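Long-range contacts in ketosynthase (Streptomyces sp. MSC090213JE08, PDB 6KXE), which probably condenses an acyl-carrier-protein-bound fatty acyl chain with malonyl-[ACP], releasing CO2 and extending the chain as a 3-oxoacyl-[ACP]: residues 294-299 with 384-389; 276-281 with 316-321; 143-148 with 165-170; 169-174 with 398-403. All blocks are in the same frame, centred on the assembly; numbering follows the deposited sequence.

Contact 1: 294-299 with 384-389; sequences EIDFIS and DVRIVQ
Two neighbouring parallel strands in the sheet of a thiolase-like fold, 297-299 and 387-389, are joined here, and Asp296 takes hold of the backbone of Arg386 and Ile387. Its OD2 accepts two backbone amides: Arg386 N at 2.8 Å, from above the carboxylate plane, and Ile387 N at 3.0 Å, on the anti side. Asp296 N returns a bond to Ile387 O (2.8 Å), so the residue is held at both its side chain and its backbone, while a water links OD1 to Asp384 O. Further along, Gln389 N donates to Phe297 O and Ser299 N to Gln389 O at 2.6 Å. With chi1 at 74°, CG of Phe297 lies between the backbone N and the carbonyl carbon, and one ring face meets Val388, whose CG1 lies over the centre, 3.8 Å from the centroid, in a CH-pi contact; Val385 CG1 meets the ring edge at CE1. Beside Ile298, the extended Gln389 runs in the same direction, and its OE1 is hydrogen-bonded to Tyr320 OH. Helix 341-355 packs against Phe297, Ser299 and Val388. Helices 274-288 and 306-320 press on Ile295, Ile298 and Gln389, so this strand pair lies between helical layers.

Contact 2: 276-281 with 316-321; sequences GIARGI and IVDVYG
Tyr320 offers its ring obliquely to Ile281, whose CG2 stands 4.2 Å from CE1. At the ring's edge, in its plane, lies Ile316 O from one turn earlier in the same helix. The other flat group is the carboxylate of Asp318: its OD2 comes to 3.8 Å from Ala278 CB, and its ion pairs with Arg274 and Arg282 are long and weak. Between these two, Val319 sits over the opposing helix with its branches divided. CG1, anti to the backbone N (chi1 173°), touches Ile281 CG2 at 3.8 Å, while CG2 settles on Ala278, 3.7 Å from both CB and O. Ile281 also sends CD1 to Ile316 CG1, the two side chains crossing at about a right angle. No hydrogen bond joins the segments, so the grip is apolar, and at Ala278 the backbones come near, its CA 6.2 Å from Val319 CA. The short axes pass 9.1 Å apart at -43°. Gly321, with positive phi, closes the second helix in a Schellman motif. Ile277 and Ile281 rest on strands 387-394 and 398-405, as expected of an outer helical layer in the layered alpha-beta-alpha-beta-alpha thiolase fold.

Contact 3: 143-148 with 165-170; sequences INAGRL and TVTTAC. With PPI (propanoic acid), chain C.
Thr165 turns its hydroxyl toward Ala145 and lays its methyl alongside. With chi1 at -60°, OG1 stands beside the backbone N of Thr165 and donates to Ala145 O at 2.8 Å, while CG2 takes the position anti to that N and lies 3.9 Å from Ala145 CB. The donor does not arrive in line: it sits above the carbonyl plane, at a C=O...OG1 angle of 125°. Leu148 N reaches the same Ala145 O from the opposite face at 3.0 Å, so this carbonyl accepts from both faces. OG1 is shared too, being bonded to Ser149 OG. Thr167 adds its CG2 to Ala145 CB at 4.0 Å, and the Ala145 methyl therefore meets two threonine methyls on one side. The other chain of the assembly lies close by: Thr165 and Thr167 make backbone hydrogen bonds to it, and Arg147 NH2 forms a salt bridge with Asp363 of that neighbouring subunit. A few residues on, Cys170 SG is bonded covalently to C1 of the propanoyl group, and Phe395 N is hydrogen-bonded to this acyl group, consistent with an oxyanion hole. The acylated cysteine lies in the turn between strand 161-166 and the N-terminal end of helix 172-185, as in thiolase-fold condensing enzymes.

Contact 4: 169-174 with 398-403; sequences ACAAGN and NNAVLI. With PPI (propanoic acid), chain C.
Asn174 and Ala400 make the central link. ND2 donates to Ala400 O at 3.0 Å with a nearly straight N-H (164°); the acceptor lies in the amide plane of Asn174, but the donor stands well above the carbonyl plane of Ala400. The torsion chi1 of -95°, swung away from a normal staggered value, tips the amide onto the strand, where its OD1 rests against Leu402 at 3.6 Å from both CB and CD2. Nearer the backbone, Asn174 CB touches Ala400 CB (3.7 Å). One turn back, Ala171 CB approaches Asn398 O at 4.0 Å; Ala171, the residue after Cys170, thus also lies against the strand. Asn390 ND2 bonds OD1 of Asn174 directly, Ser392 OG also bonds Ala400 O, and Ser342 OG is bonded to the backbone N of Asn174. Every polar atom of the buried Asn174 side chain thus has a partner, which pins its rotation. Asn398 is held by Asn155 and Asn171 of the neighbouring subunit. Strand 398-405 runs between strands 387-394 and 255-264, with the start of helix 172-185, just after the acylated cysteine, packed on its Ala400 and Leu402 side, while helix 274-288 packs against Asn399, Val401 and Ile403.

Overall arrangement
From the N terminus, contact 3 closes first, joining 143-148 to 165-170 in a short local loop. Contact 4 begins on the end of that stretch, sharing Ala169 and Cys170, and closes a loop of more than 220 residues at 398-403, where Asn398 also packs on Thr168 of contact 3. Contacts 1 and 2 are nested inside it and cross each other, their segments alternating: 276-281, 294-299, 316-321, 384-389. Contact 2 holds two outer helices together, contact 1 pairs strands, and the two touch one another. Contact 4 touches both, because strand 398-405 neighbours strand 387-394 and packs against helix 274-288. Contacts 1 and 3, with centres about 29 Å apart, lie on opposite sides of the chain's centre.

Contact 1: 294-299 with 384-389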
loop_
_atom_site.group_PDB
_atom_site.type_symbol
_atom_site.label_atom_id
_atom_site.label_comp_id
_atom_site.label_asym_id
_atom_site.label_seq_id
_atom_site.Cartn_x
_atom_site.Cartn_y
_atom_site.Cartn_z
ATOM N N GLU A 294 9.538 -23.529 -18.639
ATOM C CA GLU A 294 8.921 -24.310 -17.532
ATOM C C GLU A 294 7.567 -23.715 -17.100
ATOM O O GLU A 294 6.903 -24.346 -16.295
ATOM C CB GLU A 294 9.815 -24.313 -16.306
ATOM C CG GLU A 294 11.194 -24.868 -16.562
ATOM C CD GLU A 294 12.037 -24.769 -15.305
ATOM O OE1 GLU A 294 12.857 -23.837 -15.220
ATOM O OE2 GLU A 294 11.800 -25.570 -14.384
ATOM N N ILE A 295 7.159 -22.563 -17.634
ATOM C CA ILE A 295 5.875 -21.925 -17.239
ATOM C C ILE A 295 4.758 -22.634 -17.993
ATOM O O ILE A 295 4.765 -22.626 -19.232
ATOM C CB ILE A 295 5.900 -20.419 -17.491
ATOM C CG1 ILE A 295 7.029 -19.767 -16.696
ATOM C CG2 ILE A 295 4.536 -19.795 -17.233
ATOM C CD1 ILE A 295 6.943 -19.952 -15.218
ATOM N N ASP A 296 3.821 -23.205 -17.252
ATOM C CA ASP A 296 2.684 -23.975 -17.812
ATOM C C ASP A 296 1.580 -23.035 -18.293
ATOM O O ASP A 296 0.947 -23.350 -19.298
ATOM C CB ASP A 296 2.230 -25.000 -16.781
ATOM C CG ASP A 296 3.312 -26.043 -16.600
ATOM O OD1 ASP A 296 3.802 -26.549 -17.651
ATOM O OD2 ASP A 296 3.709 -26.293 -15.446
ATOM N N PHE A 297 1.306 -21.939 -17.585
ATOM C CA PHE A 297 0.462 -20.876 -18.148
ATOM C C PHE A 297 0.711 -19.585 -17.388
ATOM O O PHE A 297 1.343 -19.640 -16.331
ATOM C CB PHE A 297 -1.033 -21.227 -18.140
ATOM C CG PHE A 297 -1.786 -21.189 -16.840
ATOM C CD1 PHE A 297 -1.819 -22.290 -15.999
ATOM C CD2 PHE A 297 -2.532 -20.070 -16.475
ATOM C CE1 PHE A 297 -2.553 -22.262 -14.818
ATOM C CE2 PHE A 297 -3.299 -20.065 -15.323
ATOM C CZ PHE A 297 -3.289 -21.139 -14.480
ATOM N N ILE A 298 0.174 -18.518 -17.947
ATOM C CA ILE A 298 0.243 -17.138 -17.405
ATOM C C ILE A 298 -1.178 -16.733 -17.063
ATOM O O ILE A 298 -2.068 -16.853 -17.953
ATOM C CB ILE A 298 0.874 -16.153 -18.403
ATOM C CG1 ILE A 298 2.349 -16.460 -18.642
ATOM C CG2 ILE A 298 0.690 -14.702 -17.924
ATOM C CD1 ILE A 298 2.932 -15.749 -19.829
ATOM N N SER A 299 -1.362 -16.262 -15.828
ATOM C CA SER A 299 -2.593 -15.580 -15.391
ATOM C C SER A 299 -2.317 -14.100 -15.666
ATOM O O SER A 299 -1.527 -13.482 -14.941
ATOM C CB SER A 299 -2.951 -15.915 -13.961
ATOM O OG SER A 299 -3.976 -15.070 -13.422
ATOM N N ASP A 384 -1.358 -30.670 -16.929
ATOM C CA ASP A 384 -0.332 -30.963 -15.904
ATOM C C ASP A 384 0.250 -29.603 -15.510
ATOM O O ASP A 384 1.228 -29.187 -16.114
ATOM C CB ASP A 384 0.706 -31.955 -16.440
ATOM C CG ASP A 384 1.886 -32.203 -15.522
ATOM O OD1 ASP A 384 1.729 -32.013 -14.303
ATOM O OD2 ASP A 384 2.967 -32.587 -16.039
ATOM N N VAL A 385 -0.358 -28.929 -14.547
ATOM C CA VAL A 385 0.022 -27.533 -14.172
ATOM C C VAL A 385 1.012 -27.615 -13.017
ATOM O O VAL A 385 0.629 -28.094 -11.929
ATOM C CB VAL A 385 -1.211 -26.693 -13.800
ATOM C CG1 VAL A 385 -0.831 -25.280 -13.402
ATOM C CG2 VAL A 385 -2.229 -26.673 -14.924
ATOM N N ARG A 386 2.242 -27.164 -13.218
ATOM C CA ARG A 386 3.281 -27.279 -12.171
ATOM C C ARG A 386 3.797 -25.895 -11.769
ATOM O O ARG A 386 4.137 -25.770 -10.599
ATOM C CB ARG A 386 4.424 -28.170 -12.657
ATOM C CG ARG A 386 3.971 -29.599 -12.916
ATOM C CD ARG A 386 5.131 -30.401 -13.471
ATOM N NE ARG A 386 4.668 -31.758 -13.702
ATOM C CZ ARG A 386 4.473 -32.661 -12.743
ATOM N NH1 ARG A 386 4.725 -32.365 -11.474
ATOM N NH2 ARG A 386 4.027 -33.868 -13.058
ATOM N N ILE A 387 3.968 -24.986 -12.729
ATOM C CA ILE A 387 4.552 -23.629 -12.510
ATOM C C ILE A 387 3.722 -22.619 -13.288
ATOM O O ILE A 387 3.454 -22.811 -14.500
ATOM C CB ILE A 387 6.041 -23.550 -12.860
ATOM C CG1 ILE A 387 6.785 -24.760 -12.279
ATOM C CG2 ILE A 387 6.599 -22.206 -12.378
ATOM C CD1 ILE A 387 8.271 -24.712 -12.383
ATOM N N VAL A 388 3.313 -21.564 -12.587
ATOM C CA VAL A 388 2.320 -20.592 -13.098
ATOM C C VAL A 388 2.799 -19.180 -12.767
ATOM O O VAL A 388 3.357 -18.987 -11.680
ATOM C CB VAL A 388 0.937 -20.859 -12.512
ATOM C CG1 VAL A 388 -0.067 -19.866 -13.051
ATOM C CG2 VAL A 388 0.464 -22.273 -12.777
ATOM N N GLN A 389 2.629 -18.281 -13.728
ATOM C CA GLN A 389 2.968 -16.854 -13.614
ATOM C C GLN A 389 1.659 -16.094 -13.468
ATOM O O GLN A 389 0.766 -16.301 -14.288
ATOM C CB GLN A 389 3.740 -16.415 -14.849
ATOM C CG GLN A 389 4.075 -14.936 -14.892
ATOM C CD GLN A 389 4.842 -14.648 -16.164
ATOM O OE1 GLN A 389 5.720 -15.415 -16.569
ATOM N NE2 GLN A 389 4.495 -13.561 -16.816
HETATM O O HOH W 1 4.064 -29.319 -17.061
#

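Contact 2: 276-281 with 316-321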
loop_
_atom_site.group_PDB
_atom_site.type_symbol
_atom_site.label_atom_id
_atom_site.label_comp_id
_atom_site.label_asym_id
_atom_site.label_seq_id
_atom_site.Cartn_x
_atom_site.Cartn_y
_atom_site.Cartn_z
ATOM N N GLY A 276 8.389 -2.096 -19.208
ATOM C CA GLY A 276 8.221 -2.272 -17.748
ATOM C C GLY A 276 7.589 -3.610 -17.415
ATOM O O GLY A 276 8.022 -4.281 -16.463
ATOM N N ILE A 277 6.556 -3.998 -18.157
ATOM C CA ILE A 277 5.903 -5.310 -17.894
ATOM C C ILE A 277 6.895 -6.411 -18.210
ATOM O O ILE A 277 6.985 -7.365 -17.406
ATOM C CB ILE A 277 4.608 -5.470 -18.675
ATOM C CG1 ILE A 277 3.586 -4.423 -18.234
ATOM C CG2 ILE A 277 4.107 -6.913 -18.523
ATOM C CD1 ILE A 277 2.477 -4.222 -19.240
ATOM N N ALA A 278 7.609 -6.303 -19.319
ATOM C CA ALA A 278 8.585 -7.341 -19.691
ATOM C C ALA A 278 9.668 -7.432 -18.595
ATOM O O ALA A 278 10.079 -8.543 -18.221
ATOM C CB ALA A 278 9.163 -7.076 -21.057
ATOM N N ARG A 279 10.134 -6.313 -18.070
ATOM C CA ARG A 279 11.193 -6.358 -17.028
ATOM C C ARG A 279 10.635 -7.042 -15.777
ATOM O O ARG A 279 11.377 -7.829 -15.186
ATOM C CB ARG A 279 11.733 -4.962 -16.713
ATOM C CG ARG A 279 12.713 -4.466 -17.765
ATOM C CD ARG A 279 13.474 -3.229 -17.350
ATOM N NE ARG A 279 12.459 -2.282 -16.943
ATOM C CZ ARG A 279 12.174 -1.980 -15.677
ATOM N NH1 ARG A 279 12.885 -2.498 -14.679
ATOM N NH2 ARG A 279 11.181 -1.148 -15.445
ATOM N N GLY A 280 9.381 -6.749 -15.394
ATOM C CA GLY A 280 8.734 -7.380 -14.227
ATOM C C GLY A 280 8.707 -8.888 -14.392
ATOM O O GLY A 280 8.988 -9.633 -13.419
ATOM N N ILE A 281 8.362 -9.351 -15.579
ATOM C CA ILE A 281 8.277 -10.810 -15.850
ATOM C C ILE A 281 9.677 -11.395 -15.685
ATOM O O ILE A 281 9.805 -12.413 -15.017
ATOM C CB ILE A 281 7.661 -11.115 -17.231
ATOM C CG1 ILE A 281 6.212 -10.615 -17.319
ATOM C CG2 ILE A 281 7.764 -12.609 -17.541
ATOM C CD1 ILE A 281 5.622 -10.700 -18.703
ATOM N N ILE A 316 4.639 -10.162 -23.104
ATOM C CA ILE A 316 4.710 -11.643 -22.950
ATOM C C ILE A 316 5.425 -12.235 -24.183
ATOM O O ILE A 316 6.340 -13.105 -24.012
ATOM C CB ILE A 316 3.292 -12.245 -22.738
ATOM C CG1 ILE A 316 2.714 -11.860 -21.374
ATOM C CG2 ILE A 316 3.307 -13.745 -22.918
ATOM C CD1 ILE A 316 1.248 -12.154 -21.184
ATOM N N VAL A 317 5.019 -11.822 -25.385
ATOM C CA VAL A 317 5.638 -12.341 -26.643
ATOM C C VAL A 317 7.132 -11.990 -26.632
ATOM O O VAL A 317 7.961 -12.865 -26.980
ATOM C CB VAL A 317 4.882 -11.833 -27.878
ATOM C CG1 VAL A 317 5.646 -12.112 -29.163
ATOM C CG2 VAL A 317 3.496 -12.461 -27.955
ATOM N N ASP A 318 7.456 -10.787 -26.176
ATOM C CA ASP A 318 8.840 -10.285 -26.015
ATOM C C ASP A 318 9.627 -11.270 -25.145
ATOM O O ASP A 318 10.652 -11.799 -25.626
ATOM C CB ASP A 318 8.800 -8.852 -25.506
ATOM C CG ASP A 318 10.157 -8.228 -25.249
ATOM O OD1 ASP A 318 11.163 -8.895 -25.567
ATOM O OD2 ASP A 318 10.187 -7.070 -24.726
ATOM N N VAL A 319 9.189 -11.539 -23.919
ATOM C CA VAL A 319 9.970 -12.380 -22.951
ATOM C C VAL A 319 10.034 -13.844 -23.419
ATOM O O VAL A 319 11.071 -14.489 -23.269
ATOM C CB VAL A 319 9.330 -12.260 -21.560
ATOM C CG1 VAL A 319 9.953 -13.197 -20.558
ATOM C CG2 VAL A 319 9.391 -10.807 -21.090
ATOM N N TYR A 320 8.942 -14.373 -23.938
ATOM C CA TYR A 320 8.798 -15.822 -24.268
ATOM C C TYR A 320 9.193 -16.110 -25.725
ATOM O O TYR A 320 9.061 -17.278 -26.114
ATOM C CB TYR A 320 7.365 -16.286 -23.968
ATOM C CG TYR A 320 7.123 -16.448 -22.493
ATOM C CD1 TYR A 320 6.719 -15.391 -21.681
ATOM C CD2 TYR A 320 7.414 -17.643 -21.881
ATOM C CE1 TYR A 320 6.558 -15.538 -20.310
ATOM C CE2 TYR A 320 7.274 -17.808 -20.516
ATOM C CZ TYR A 320 6.829 -16.764 -19.724
ATOM O OH TYR A 320 6.749 -16.948 -18.378
ATOM N N GLY A 321 9.582 -15.100 -26.509
ATOM C CA GLY A 321 10.295 -15.281 -27.798
ATOM C C GLY A 321 9.466 -16.012 -28.842
ATOM O O GLY A 321 10.052 -16.886 -29.582
#

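Contact 3: 143-148 with 165-170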
loop_
_atom_site.group_PDB
_atom_site.type_symbol
_atom_site.label_atom_id
_atom_site.label_comp_id
_atom_site.label_asym_id
_atom_site.label_seq_id
_atom_site.Cartn_x
_atom_site.Cartn_y
_atom_site.Cartn_z
ATOM N N ILE A 143 -12.006 5.026 7.419
ATOM C CA ILE A 143 -11.735 5.253 5.963
ATOM C C ILE A 143 -10.263 5.046 5.588
ATOM O O ILE A 143 -10.001 5.000 4.374
ATOM C CB ILE A 143 -12.228 6.601 5.418
ATOM C CG1 ILE A 143 -11.588 7.781 6.162
ATOM C CG2 ILE A 143 -13.756 6.593 5.417
ATOM C CD1 ILE A 143 -11.849 9.161 5.567
ATOM N N ASN A 144 -9.331 5.102 6.528
ATOM C CA ASN A 144 -7.899 5.064 6.169
ATOM C C ASN A 144 -7.436 3.629 5.880
ATOM O O ASN A 144 -7.724 2.695 6.655
ATOM C CB ASN A 144 -7.077 5.821 7.201
ATOM C CG ASN A 144 -7.404 7.304 7.193
ATOM O OD1 ASN A 144 -7.742 7.899 6.154
ATOM N ND2 ASN A 144 -7.333 7.907 8.355
ATOM N N ALA A 145 -6.664 3.475 4.806
ATOM C CA ALA A 145 -6.323 2.163 4.209
ATOM C C ALA A 145 -5.560 1.293 5.201
ATOM O O ALA A 145 -5.677 0.031 5.118
ATOM C CB ALA A 145 -5.561 2.340 2.923
ATOM N N GLY A 146 -4.761 1.911 6.068
ATOM C CA GLY A 146 -3.964 1.179 7.088
ATOM C C GLY A 146 -4.842 0.263 7.944
ATOM O O GLY A 146 -4.383 -0.788 8.385
ATOM N N ARG A 147 -6.110 0.634 8.168
ATOM C CA ARG A 147 -7.063 -0.164 8.978
ATOM C C ARG A 147 -7.327 -1.539 8.353
ATOM O O ARG A 147 -7.632 -2.459 9.123
ATOM C CB ARG A 147 -8.375 0.622 9.117
ATOM C CG ARG A 147 -9.280 0.085 10.198
ATOM C CD ARG A 147 -10.215 1.233 10.487
ATOM N NE ARG A 147 -11.130 0.924 11.527
ATOM C CZ ARG A 147 -11.088 1.417 12.751
ATOM N NH1 ARG A 147 -12.024 1.043 13.595
ATOM N NH2 ARG A 147 -10.152 2.270 13.135
ATOM N N LEU A 148 -7.203 -1.716 7.032
ATOM C CA LEU A 148 -7.571 -3.009 6.390
ATOM C C LEU A 148 -6.674 -4.113 6.941
ATOM O O LEU A 148 -7.107 -5.259 7.031
ATOM C CB LEU A 148 -7.441 -2.932 4.874
ATOM C CG LEU A 148 -8.325 -1.910 4.182
ATOM C CD1 LEU A 148 -8.014 -1.851 2.693
ATOM C CD2 LEU A 148 -9.789 -2.214 4.396
ATOM N N THR A 165 -0.756 -2.142 4.947
ATOM C CA THR A 165 -1.610 -2.053 3.759
ATOM C C THR A 165 -0.782 -1.503 2.597
ATOM O O THR A 165 -0.229 -0.394 2.713
ATOM C CB THR A 165 -2.838 -1.193 4.029
ATOM O OG1 THR A 165 -3.590 -1.768 5.101
ATOM C CG2 THR A 165 -3.698 -1.079 2.791
ATOM N N VAL A 166 -0.679 -2.268 1.524
ATOM C CA VAL A 166 0.061 -1.871 0.301
ATOM C C VAL A 166 -0.921 -1.210 -0.672
ATOM O O VAL A 166 -1.882 -1.860 -1.093
ATOM C CB VAL A 166 0.776 -3.076 -0.323
ATOM C CG1 VAL A 166 1.410 -2.673 -1.635
ATOM C CG2 VAL A 166 1.817 -3.620 0.635
ATOM N N THR A 167 -0.698 0.062 -0.986
ATOM C CA THR A 167 -1.572 0.894 -1.860
ATOM C C THR A 167 -0.866 1.056 -3.215
ATOM O O THR A 167 -0.538 2.179 -3.591
ATOM C CB THR A 167 -1.971 2.175 -1.113
ATOM O OG1 THR A 167 -0.776 2.902 -0.839
ATOM C CG2 THR A 167 -2.672 1.904 0.190
ATOM N N THR A 168 -0.689 -0.045 -3.953
ATOM C CA THR A 168 -0.143 -0.010 -5.332
ATOM C C THR A 168 -1.270 -0.401 -6.296
ATOM O O THR A 168 -1.024 -1.156 -7.268
ATOM C CB THR A 168 1.097 -0.892 -5.435
ATOM O OG1 THR A 168 0.766 -2.205 -4.970
ATOM C CG2 THR A 168 2.256 -0.349 -4.619
ATOM N N ALA A 169 -2.485 0.048 -5.975
ATOM C CA ALA A 169 -3.648 0.054 -6.881
ATOM C C ALA A 169 -3.831 -1.361 -7.470
ATOM O O ALA A 169 -3.895 -2.343 -6.674
ATOM C CB ALA A 169 -3.368 1.129 -7.910
ATOM N N CYS A 170 -3.879 -1.507 -8.791
ATOM C CA CYS A 170 -4.328 -2.753 -9.453
ATOM C C CYS A 170 -3.266 -3.842 -9.396
ATOM O O CYS A 170 -3.560 -4.937 -9.909
ATOM C CB CYS A 170 -4.761 -2.463 -10.879
ATOM S SG CYS A 170 -6.208 -1.375 -10.889
HETATM C C1 PPI C . -5.491 0.197 -11.047
HETATM C C2 PPI C . -6.492 1.273 -11.380
HETATM C C3 PPI C . -6.223 2.421 -10.487
HETATM O O1 PPI C . -4.291 0.414 -11.206
#

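Contact 4: 169-174 with 398-403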
loop_
_atom_site.group_PDB
_atom_site.type_symbol
_atom_site.label_atom_id
_atom_site.label_comp_id
_atom_site.label_asym_id
_atom_site.label_seq_id
_atom_site.Cartn_x
_atom_site.Cartn_y
_atom_site.Cartn_z
ATOM N N ALA A 169 -2.485 0.048 -5.975
ATOM C CA ALA A 169 -3.648 0.054 -6.881
ATOM C C ALA A 169 -3.831 -1.361 -7.470
ATOM O O ALA A 169 -3.895 -2.343 -6.674
ATOM C CB ALA A 169 -3.368 1.129 -7.910
ATOM N N CYS A 170 -3.879 -1.507 -8.791
ATOM C CA CYS A 170 -4.328 -2.753 -9.453
ATOM C C CYS A 170 -3.266 -3.842 -9.396
ATOM O O CYS A 170 -3.560 -4.937 -9.909
ATOM C CB CYS A 170 -4.761 -2.463 -10.879
ATOM S SG CYS A 170 -6.208 -1.375 -10.889
ATOM N N ALA A 171 -2.107 -3.579 -8.769
ATOM C CA ALA A 171 -1.055 -4.602 -8.549
ATOM C C ALA A 171 -0.892 -4.991 -7.067
ATOM O O ALA A 171 -0.021 -5.793 -6.737
ATOM C CB ALA A 171 0.230 -4.062 -9.089
ATOM N N ALA A 172 -1.749 -4.477 -6.199
ATOM C CA ALA A 172 -1.513 -4.463 -4.741
ATOM C C ALA A 172 -1.467 -5.897 -4.180
ATOM O O ALA A 172 -0.543 -6.192 -3.421
ATOM C CB ALA A 172 -2.528 -3.584 -4.090
ATOM N N GLY A 173 -2.336 -6.806 -4.603
ATOM C CA GLY A 173 -2.316 -8.192 -4.094
ATOM C C GLY A 173 -0.984 -8.870 -4.309
ATOM O O GLY A 173 -0.513 -9.548 -3.403
ATOM N N ASN A 174 -0.397 -8.707 -5.491
ATOM C CA ASN A 174 0.891 -9.350 -5.844
ATOM C C ASN A 174 2.019 -8.713 -5.040
ATOM O O ASN A 174 2.908 -9.441 -4.588
ATOM C CB ASN A 174 1.183 -9.305 -7.332
ATOM C CG ASN A 174 0.774 -10.549 -8.097
ATOM O OD1 ASN A 174 0.210 -11.494 -7.544
ATOM N ND2 ASN A 174 1.098 -10.529 -9.396
ATOM N N ASN A 398 3.293 0.748 -11.917
ATOM C CA ASN A 398 3.681 -0.266 -10.916
ATOM C C ASN A 398 3.383 -1.647 -11.502
ATOM O O ASN A 398 2.185 -1.948 -11.834
ATOM C CB ASN A 398 2.949 -0.046 -9.589
ATOM C CG ASN A 398 3.413 1.112 -8.719
ATOM O OD1 ASN A 398 2.873 1.270 -7.620
ATOM N ND2 ASN A 398 4.367 1.929 -9.157
ATOM N N ASN A 399 4.398 -2.479 -11.596
ATOM C CA ASN A 399 4.198 -3.861 -12.095
ATOM C C ASN A 399 4.675 -4.851 -11.035
ATOM O O ASN A 399 5.750 -4.643 -10.459
ATOM C CB ASN A 399 4.932 -4.118 -13.415
ATOM C CG ASN A 399 4.683 -3.088 -14.487
ATOM O OD1 ASN A 399 3.568 -3.004 -15.004
ATOM N ND2 ASN A 399 5.708 -2.326 -14.848
ATOM N N ALA A 400 3.961 -5.974 -10.880
ATOM C CA ALA A 400 4.302 -7.035 -9.928
ATOM C C ALA A 400 3.905 -8.353 -10.564
ATOM O O ALA A 400 2.729 -8.506 -10.902
ATOM C CB ALA A 400 3.607 -6.843 -8.608
ATOM N N VAL A 401 4.857 -9.258 -10.703
ATOM C CA VAL A 401 4.635 -10.610 -11.293
ATOM C C VAL A 401 5.028 -11.662 -10.272
ATOM O O VAL A 401 6.134 -11.575 -9.702
ATOM C CB VAL A 401 5.423 -10.760 -12.604
ATOM C CG1 VAL A 401 5.300 -12.161 -13.160
ATOM C CG2 VAL A 401 4.996 -9.724 -13.631
ATOM N N LEU A 402 4.158 -12.656 -10.074
ATOM C CA LEU A 402 4.299 -13.696 -9.050
ATOM C C LEU A 402 4.424 -15.056 -9.752
ATOM O O LEU A 402 3.604 -15.318 -10.652
ATOM C CB LEU A 402 3.050 -13.640 -8.167
ATOM C CG LEU A 402 2.949 -14.672 -7.052
ATOM C CD1 LEU A 402 4.012 -14.445 -5.978
ATOM C CD2 LEU A 402 1.564 -14.633 -6.439
ATOM N N ILE A 403 5.355 -15.871 -9.298
ATOM C CA ILE A 403 5.548 -17.258 -9.805
ATOM C C ILE A 403 5.226 -18.215 -8.662
ATOM O O ILE A 403 5.916 -18.146 -7.603
ATOM C CB ILE A 403 6.973 -17.522 -10.365
ATOM C CG1 ILE A 403 7.494 -16.434 -11.306
ATOM C CG2 ILE A 403 7.010 -18.899 -11.018
ATOM C CD1 ILE A 403 6.664 -16.185 -12.527
HETATM C C1 PPI C . -5.491 0.197 -11.047
HETATM C C2 PPI C . -6.492 1.273 -11.380
HETATM C C3 PPI C . -6.223 2.421 -10.487
HETATM O O1 PPI C . -4.291 0.414 -11.206
#